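PDB 5KU5: sensor histidine kinase CusS from Escherichia coli, which senses copper and silver ions in the periplasm and, as a histidine kinase, activates its response regulator CusR by phosphorylation. Local coordinates for residues Glu40-Val43 and Ser44-Asn48; Glu30-Ala33 and Arg34-Met37; Leu140-Ile143 and Asn144-Asn148. All blocks are in the same frame, centred on the assembly; numbering follows the deposited sequence. Where two conformers were deposited one is given.

Contact 1 (Glu40-Val43 and Ser44-Asn48). With AG (silver ion), chain E.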
loop_
_atom_site.group_PDB
_atom_site.type_symbol
_atom_site.label_atom_id
_atom_site.label_comp_id
_atom_site.label_asym_id
_atom_site.label_seq_id
_atom_site.Cartn_x
_atom_site.Cartn_y
_atom_site.Cartn_z
ATOM N N GLU A 40 15.918 -2.887 4.355
ATOM C CA GLU A 40 16.273 -3.143 2.958
ATOM C C GLU A 40 15.391 -4.225 2.325
ATOM O O GLU A 40 14.965 -4.081 1.178
ATOM C CB GLU A 40 17.754 -3.525 2.861
ATOM C CG GLU A 40 18.290 -3.660 1.443
ATOM C CD GLU A 40 19.801 -3.806 1.384
ATOM O OE1 GLU A 40 20.278 -4.543 0.499
ATOM O OE2 GLU A 40 20.516 -3.189 2.209
ATOM N N ASP A 41 15.116 -5.292 3.077
ATOM C CA ASP A 41 14.227 -6.369 2.625
ATOM C C ASP A 41 12.813 -5.863 2.321
ATOM O O ASP A 41 12.231 -6.229 1.301
ATOM C CB ASP A 41 14.160 -7.490 3.670
ATOM C CG ASP A 41 13.357 -8.694 3.193
ATOM O OD1 ASP A 41 13.784 -9.353 2.223
ATOM O OD2 ASP A 41 12.300 -8.986 3.788
ATOM N N ILE A 42 12.277 -5.027 3.209
ATOM C CA ILE A 42 10.949 -4.426 3.023
ATOM C C ILE A 42 10.947 -3.420 1.867
ATOM O O ILE A 42 10.112 -3.505 0.966
ATOM C CB ILE A 42 10.448 -3.741 4.324
ATOM C CG1 ILE A 42 10.170 -4.802 5.399
ATOM C CG2 ILE A 42 9.192 -2.905 4.069
ATOM C CD1 ILE A 42 10.021 -4.252 6.802
ATOM N N VAL A 43 11.887 -2.481 1.913
ATOM C CA VAL A 43 11.940 -1.345 0.977
ATOM C C VAL A 43 12.173 -1.770 -0.476
ATOM O O VAL A 43 11.616 -1.155 -1.394
ATOM C CB VAL A 43 13.005 -0.310 1.433
ATOM C CG1 VAL A 43 13.337 0.702 0.341
ATOM C CG2 VAL A 43 12.525 0.409 2.686
ATOM N N SER A 44 12.987 -2.810 -0.679
ATOM C CA SER A 44 13.260 -3.344 -2.018
ATOM C C SER A 44 11.990 -3.855 -2.698
ATOM O O SER A 44 11.874 -3.810 -3.925
ATOM C CB SER A 44 14.298 -4.471 -1.952
ATOM O OG SER A 44 13.804 -5.587 -1.231
ATOM N N GLY A 45 11.041 -4.345 -1.898
ATOM C CA GLY A 45 9.753 -4.812 -2.409
ATOM C C GLY A 45 8.776 -3.740 -2.886
ATOM O O GLY A 45 7.780 -4.078 -3.534
ATOM N N TYR A 46 9.036 -2.465 -2.569
ATOM C CA TYR A 46 8.123 -1.365 -2.923
ATOM C C TYR A 46 8.074 -1.093 -4.430
ATOM O O TYR A 46 9.114 -1.022 -5.086
ATOM C CB TYR A 46 8.511 -0.050 -2.216
ATOM C CG TYR A 46 8.330 0.023 -0.703
ATOM C CD1 TYR A 46 7.377 -0.751 -0.023
ATOM C CD2 TYR A 46 9.089 0.927 0.045
ATOM C CE1 TYR A 46 7.219 -0.648 1.357
ATOM C CE2 TYR A 46 8.937 1.035 1.422
ATOM C CZ TYR A 46 8.002 0.249 2.074
ATOM O OH TYR A 46 7.855 0.366 3.436
ATOM N N SER A 47 6.862 -0.910 -4.956
ATOM C CA SER A 47 6.647 -0.589 -6.373
ATOM C C SER A 47 6.568 0.917 -6.654
ATOM O O SER A 47 6.878 1.355 -7.767
ATOM C CB SER A 47 5.357 -1.250 -6.867
ATOM O OG SER A 47 4.210 -0.559 -6.392
ATOM N N ASN A 48 6.133 1.696 -5.662
ATOM C CA ASN A 48 5.833 3.125 -5.842
ATOM C C ASN A 48 6.374 4.052 -4.735
ATOM O O ASN A 48 5.907 5.187 -4.594
ATOM C CB ASN A 48 4.313 3.293 -5.976
ATOM C CG ASN A 48 3.559 2.919 -4.703
ATOM O OD1 ASN A 48 4.056 2.170 -3.858
ATOM N ND2 ASN A 48 2.348 3.439 -4.568
HETATM AG AG AG E . 8.238 3.057 -8.971
#
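Ser-44 N closes an i to i+4 helical bond on Glu-40 O (3.0 Å), after which the hydrogen bonds shorten to i to i+3: Gly-45 N reaches Ile-42 O only weakly, and Tyr-46 N meets Val-43 O at 3.1 Å. This shift marks the helix running out into a loop. In the conformer given, Ser-44 OG turns back over the last turn and stands 3.0 Å from Asp-41 O and 3.1 Å from Glu-40 O; since the side chain has a second conformer and its one proton could serve either carbonyl, this bonding is uncertain. The Tyr-46 ring folds back along the helix because its CG lies beside the backbone N (chi1 -68°). Val-43 CA sits over one face in a CH-pi contact, 4.1 Å from the ring centroid, with Ile-42 O toward the rim of the same face. Ile-42 runs alongside the ring, its CG2 3.6 Å from Tyr-46 OH, while Val-43 CG2 touches Tyr-46 CE2 at 3.9 Å. With Tyr-46 replaced by an alanine, Ile-42 CG2 and Val-43 CA and CG2 would probably lose their aromatic partner and a gap would open toward helix 2-25. Beyond the tyrosine, Ser-47 O binds the silver ion at 2.5 Å, in a site that also includes Met-96 and His-108, and Ser-47 OG is hydrogen-bonded to Glu-16 of the second subunit. In the fold, Tyr-46 packs on Ile-17 and Leu-21 of helix 2-25 and Ile-42 on Val-24, whereas Val-43 leans on Tyr-62 of strand 60-63 and Asn-48 pairs through its backbone with Ser-135 at the end of strand 125-135.

Contact 2 (Glu30-Ala33 and Arg34-Met37)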
loop_
_atom_site.group_PDB
_atom_site.type_symbol
_atom_site.label_atom_id
_atom_site.label_comp_id
_atom_site.label_asym_id
_atom_site.label_seq_id
_atom_site.Cartn_x
_atom_site.Cartn_y
_atom_site.Cartn_z
ATOM N N GLU A 30 16.577 -6.381 18.261
ATOM C CA GLU A 30 17.508 -6.525 17.136
ATOM C C GLU A 30 18.689 -5.559 17.187
ATOM O O GLU A 30 18.597 -4.479 17.768
ATOM C CB GLU A 30 16.749 -6.306 15.827
ATOM C CG GLU A 30 15.568 -7.248 15.627
ATOM C CD GLU A 30 14.835 -7.019 14.319
ATOM O OE1 GLU A 30 15.106 -6.010 13.640
ATOM O OE2 GLU A 30 13.984 -7.857 13.966
ATOM N N THR A 31 19.791 -5.964 16.558
ATOM C CA THR A 31 20.954 -5.097 16.339
ATOM C C THR A 31 20.647 -4.054 15.265
ATOM O O THR A 31 19.678 -4.190 14.512
ATOM C CB THR A 31 22.185 -5.900 15.858
ATOM O OG1 THR A 31 21.848 -6.633 14.671
ATOM C CG2 THR A 31 22.669 -6.872 16.933
ATOM N N GLN A 32 21.490 -3.026 15.188
ATOM C CA GLN A 32 21.381 -2.008 14.138
ATOM C C GLN A 32 21.597 -2.577 12.732
ATOM O O GLN A 32 20.988 -2.097 11.775
ATOM C CB GLN A 32 22.352 -0.854 14.392
ATOM C CG GLN A 32 21.964 -0.007 15.592
ATOM C CD GLN A 32 22.811 1.244 15.755
ATOM O OE1 GLN A 32 23.499 1.683 14.830
ATOM N NE2 GLN A 32 22.756 1.833 16.943
ATOM N N ALA A 33 22.459 -3.589 12.616
ATOM C CA ALA A 33 22.680 -4.290 11.347
ATOM C C ALA A 33 21.444 -5.075 10.925
ATOM O O ALA A 33 21.023 -5.000 9.772
ATOM C CB ALA A 33 23.882 -5.220 11.451
ATOM N N ARG A 34 20.868 -5.825 11.864
ATOM C CA ARG A 34 19.638 -6.594 11.615
ATOM C C ARG A 34 18.447 -5.696 11.249
ATOM O O ARG A 34 17.657 -6.046 10.367
ATOM C CB ARG A 34 19.305 -7.477 12.830
ATOM C CG ARG A 34 17.951 -8.184 12.797
ATOM C CD ARG A 34 17.741 -9.043 11.560
ATOM N NE ARG A 34 16.399 -9.631 11.545
ATOM C CZ ARG A 34 16.077 -10.880 11.901
ATOM N NH1 ARG A 34 16.993 -11.756 12.315
ATOM N NH2 ARG A 34 14.805 -11.263 11.830
ATOM N N ARG A 35 18.321 -4.555 11.929
ATOM C CA ARG A 35 17.274 -3.571 11.623
ATOM C C ARG A 35 17.391 -3.016 10.203
ATOM O O ARG A 35 16.396 -2.935 9.488
ATOM C CB ARG A 35 17.305 -2.408 12.612
ATOM C CG ARG A 35 16.816 -2.747 14.009
ATOM C CD ARG A 35 17.240 -1.661 14.981
ATOM N NE ARG A 35 16.942 -1.990 16.373
ATOM C CZ ARG A 35 17.459 -1.367 17.435
ATOM N NH1 ARG A 35 18.321 -0.355 17.304
ATOM N NH2 ARG A 35 17.108 -1.763 18.653
ATOM N N LEU A 36 18.605 -2.628 9.815
ATOM C CA LEU A 36 18.879 -2.134 8.456
ATOM C C LEU A 36 18.658 -3.203 7.380
ATOM O O LEU A 36 18.201 -2.893 6.278
ATOM C CB LEU A 36 20.308 -1.587 8.349
ATOM C CG LEU A 36 20.578 -0.245 9.035
ATOM C CD1 LEU A 36 22.076 0.012 9.110
ATOM C CD2 LEU A 36 19.875 0.897 8.310
ATOM N N MET A 37 18.995 -4.448 7.703
ATOM C CA MET A 37 18.729 -5.585 6.820
ATOM C C MET A 37 17.223 -5.766 6.618
ATOM O O MET A 37 16.764 -5.980 5.493
ATOM C CB MET A 37 19.345 -6.863 7.400
ATOM C CG MET A 37 19.389 -8.039 6.439
ATOM S SD MET A 37 20.353 -9.422 7.083
ATOM C CE MET A 37 21.989 -8.692 7.171
#
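The guanidinium of Arg-35 has Glu-30 O and Thr-31 C over one face, with Glu-30 O 3.3 Å from Arg-35 CZ; no N-H points at this oxygen, and Arg-35 NH2 bonds instead to His-27 O. Gln-32 CG approaches the same group obliquely, 4.0 Å from Arg-35 NH1. The Glu-30 carboxylate and the Arg-34 guanidinium are turned 45° apart, and OE2 of Glu-30 stands 3.9 Å from Arg-34 NE, well out of the guanidinium plane. This is a long salt bridge, a pairing of charges alone. With its first torsion opposite the backbone N (chi1 172°), Arg-34 CG comes to lie 3.7 Å from Glu-30 CD, and the bend at chi2 (56°) then directs the chain that carries NE. Glu-30 OE1 also rests on Arg-35 CG, giving the carboxylate aliphatic neighbours from both arginines. Thr-31 is the N-cap of the helix: its OG1 accepts from Arg-34 N at 3.1 Å, taking up an amide of the first turn. Regular i to i+4 bonding starts with Arg-35 N to Thr-31 O (2.9 Å) and continues through Leu-36 and Met-37. Helix 32-44 thus starts against the sheet, where Gln-32 touches Ile-127 and, with Leu-36, Tyr-128 of strand 125-135, while Gln-32 and Arg-35 meet Pro-120 of strand 111-122.

Contact 3 (Leu140-Ile143 and Asn144-Asn148)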
loop_
_atom_site.group_PDB
_atom_site.type_symbol
_atom_site.label_atom_id
_atom_site.label_comp_id
_atom_site.label_asym_id
_atom_site.label_seq_id
_atom_site.Cartn_x
_atom_site.Cartn_y
_atom_site.Cartn_z
ATOM N N LEU A 140 -1.096 13.189 -11.273
ATOM C CA LEU A 140 -0.766 14.204 -12.274
ATOM C C LEU A 140 -1.252 13.830 -13.676
ATOM O O LEU A 140 -1.686 14.705 -14.426
ATOM C CB LEU A 140 0.747 14.473 -12.295
ATOM C CG LEU A 140 1.389 14.970 -10.992
ATOM C CD1 LEU A 140 2.891 15.131 -11.167
ATOM C CD2 LEU A 140 0.763 16.275 -10.516
ATOM N N HIS A 141 -1.177 12.544 -14.028
ATOM C CA HIS A 141 -1.737 12.058 -15.298
ATOM C C HIS A 141 -3.231 12.356 -15.411
ATOM O O HIS A 141 -3.702 12.749 -16.477
ATOM C CB HIS A 141 -1.510 10.551 -15.478
ATOM C CG HIS A 141 -0.076 10.172 -15.684
ATOM N ND1 HIS A 141 0.448 8.977 -15.238
ATOM C CD2 HIS A 141 0.948 10.835 -16.276
ATOM C CE1 HIS A 141 1.729 8.916 -15.554
ATOM N NE2 HIS A 141 2.059 10.031 -16.181
ATOM N N TYR A 142 -3.965 12.173 -14.313
ATOM C CA TYR A 142 -5.399 12.474 -14.278
ATOM C C TYR A 142 -5.682 13.964 -14.477
ATOM O O TYR A 142 -6.530 14.323 -15.296
ATOM C CB TYR A 142 -6.030 11.979 -12.971
ATOM C CG TYR A 142 -7.495 12.339 -12.803
ATOM C CD1 TYR A 142 -8.493 11.637 -13.484
ATOM C CD2 TYR A 142 -7.886 13.382 -11.959
ATOM C CE1 TYR A 142 -9.834 11.964 -13.332
ATOM C CE2 TYR A 142 -9.225 13.718 -11.802
ATOM C CZ TYR A 142 -10.195 13.005 -12.489
ATOM O OH TYR A 142 -11.522 13.337 -12.338
ATOM N N ILE A 143 -4.966 14.817 -13.743
ATOM C CA ILE A 143 -5.179 16.272 -13.800
ATOM C C ILE A 143 -4.800 16.827 -15.173
ATOM O O ILE A 143 -5.574 17.578 -15.770
ATOM C CB ILE A 143 -4.397 17.023 -12.685
ATOM C CG1 ILE A 143 -4.895 16.612 -11.286
ATOM C CG2 ILE A 143 -4.490 18.540 -12.859
ATOM C CD1 ILE A 143 -6.363 16.884 -11.009
ATOM N N ASN A 144 -3.623 16.443 -15.665
ATOM C CA ASN A 144 -3.142 16.878 -16.984
ATOM C C ASN A 144 -4.026 16.409 -18.143
ATOM O O ASN A 144 -4.102 17.083 -19.170
ATOM C CB ASN A 144 -1.699 16.411 -17.224
ATOM C CG ASN A 144 -0.703 17.046 -16.266
ATOM O OD1 ASN A 144 -1.069 17.837 -15.390
ATOM N ND2 ASN A 144 0.568 16.686 -16.419
ATOM N N ASP A 145 -4.678 15.257 -17.975
ATOM C CA ASP A 145 -5.628 14.743 -18.964
ATOM C C ASP A 145 -6.894 15.600 -19.037
ATOM O O ASP A 145 -7.372 15.895 -20.133
ATOM C CB ASP A 145 -5.997 13.286 -18.654
ATOM C CG ASP A 145 -6.935 12.688 -19.687
ATOM O OD1 ASP A 145 -6.466 12.363 -20.795
ATOM O OD2 ASP A 145 -8.139 12.545 -19.392
ATOM N N LEU A 146 -7.429 15.994 -17.881
ATOM C CA LEU A 146 -8.604 16.876 -17.834
ATOM C C LEU A 146 -8.332 18.259 -18.433
ATOM O O LEU A 146 -9.212 18.831 -19.076
ATOM C CB LEU A 146 -9.138 17.026 -16.403
ATOM C CG LEU A 146 -9.725 15.790 -15.708
ATOM C CD1 LEU A 146 -10.386 16.215 -14.406
ATOM C CD2 LEU A 146 -10.720 15.033 -16.583
ATOM N N MET A 147 -7.118 18.780 -18.245
ATOM C CA MET A 147 -6.725 20.066 -18.844
ATOM C C MET A 147 -6.499 20.012 -20.367
ATOM O O MET A 147 -6.291 21.058 -20.983
ATOM C CB MET A 147 -5.468 20.633 -18.171
ATOM C CG MET A 147 -5.580 20.821 -16.664
ATOM S SD MET A 147 -4.864 22.363 -16.050
ATOM C CE MET A 147 -3.275 22.397 -16.881
ATOM N N ASN A 148 -6.520 18.810 -20.955
ATOM C CA ASN A 148 -6.444 18.595 -22.411
ATOM C C ASN A 148 -5.069 18.949 -22.971
ATOM O O ASN A 148 -4.045 18.570 -22.401
ATOM C CB ASN A 148 -7.547 19.356 -23.167
ATOM C CG ASN A 148 -8.923 19.152 -22.561
ATOM O OD1 ASN A 148 -9.437 18.033 -22.524
ATOM N ND2 ASN A 148 -9.526 20.234 -22.079
HETATM O O HOH W 1 -8.614 12.517 -16.542
#
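Tyr-142 and Leu-146, one turn apart, touch through the leucine CD1, which lies 3.7 Å from Tyr-142 CZ, while Leu-146 CG sits over one ring face, offset toward the rim. Tyr-142 CG points opposite its backbone N (chi1 176°), and the ring reaches along the helix far enough to meet that leucine. Behind it, four successive carbonyls are taken by amides one turn on. Asn-144 N gives the straightest of these bonds, to Leu-140 O at 2.9 Å and 167°, and Asp-145 N bonds to His-141 O at 3.1 Å. Tyr-142 O has two donors: Leu-146 N at 3.2 Å and a water at 3.0 Å, which also donates to Asp-145 OD2 at 2.9 Å and so bridges that carboxylate to the backbone. Met-147 N satisfies Ile-143 O. Asn-148 N then bonds to Asp-145 O, three residues back. The Asn-144 side chain lies against its own helix, with CG 3.1 Å from Leu-140 O; its OD1 cannot pair with that carbonyl, since both are acceptors. The phenol of Tyr-142 finds its partner across the dimer, in a weak hydrogen bond between Tyr-142 OH and the backbone N of Val-2 of the second subunit. The ring also meets His-5 of that subunit, with planes at about 45°, and the side chain comes within about 5 Å of a bound silver ion. On its own chain, helix 137-146 packs through Ile-143 against Val-2, Lys-3 and Phe-6 of helix 2-25.

Overall arrangement
Along the chain the order is contact 2, contact 1, contact 3. Contacts 2 and 1 cover the start and the end of helix 32-44, their centres 16 Å apart, so one short helix leads from its N-cap to the loop that binds silver. Contact 3 lies on the C-terminal helix 137-146, its centre 29 Å from contact 1 and 43 Å from contact 2, on the opposite side of the chain's centre from the latter. Helix 2-25 packs against both contact 1 and contact 3. These two are separate, about 11 Å apart at their nearest atoms, yet in this periplasmic sensor domain each lies by bound silver and meets the second subunit, whereas no other chain of the assembly touches contact 2.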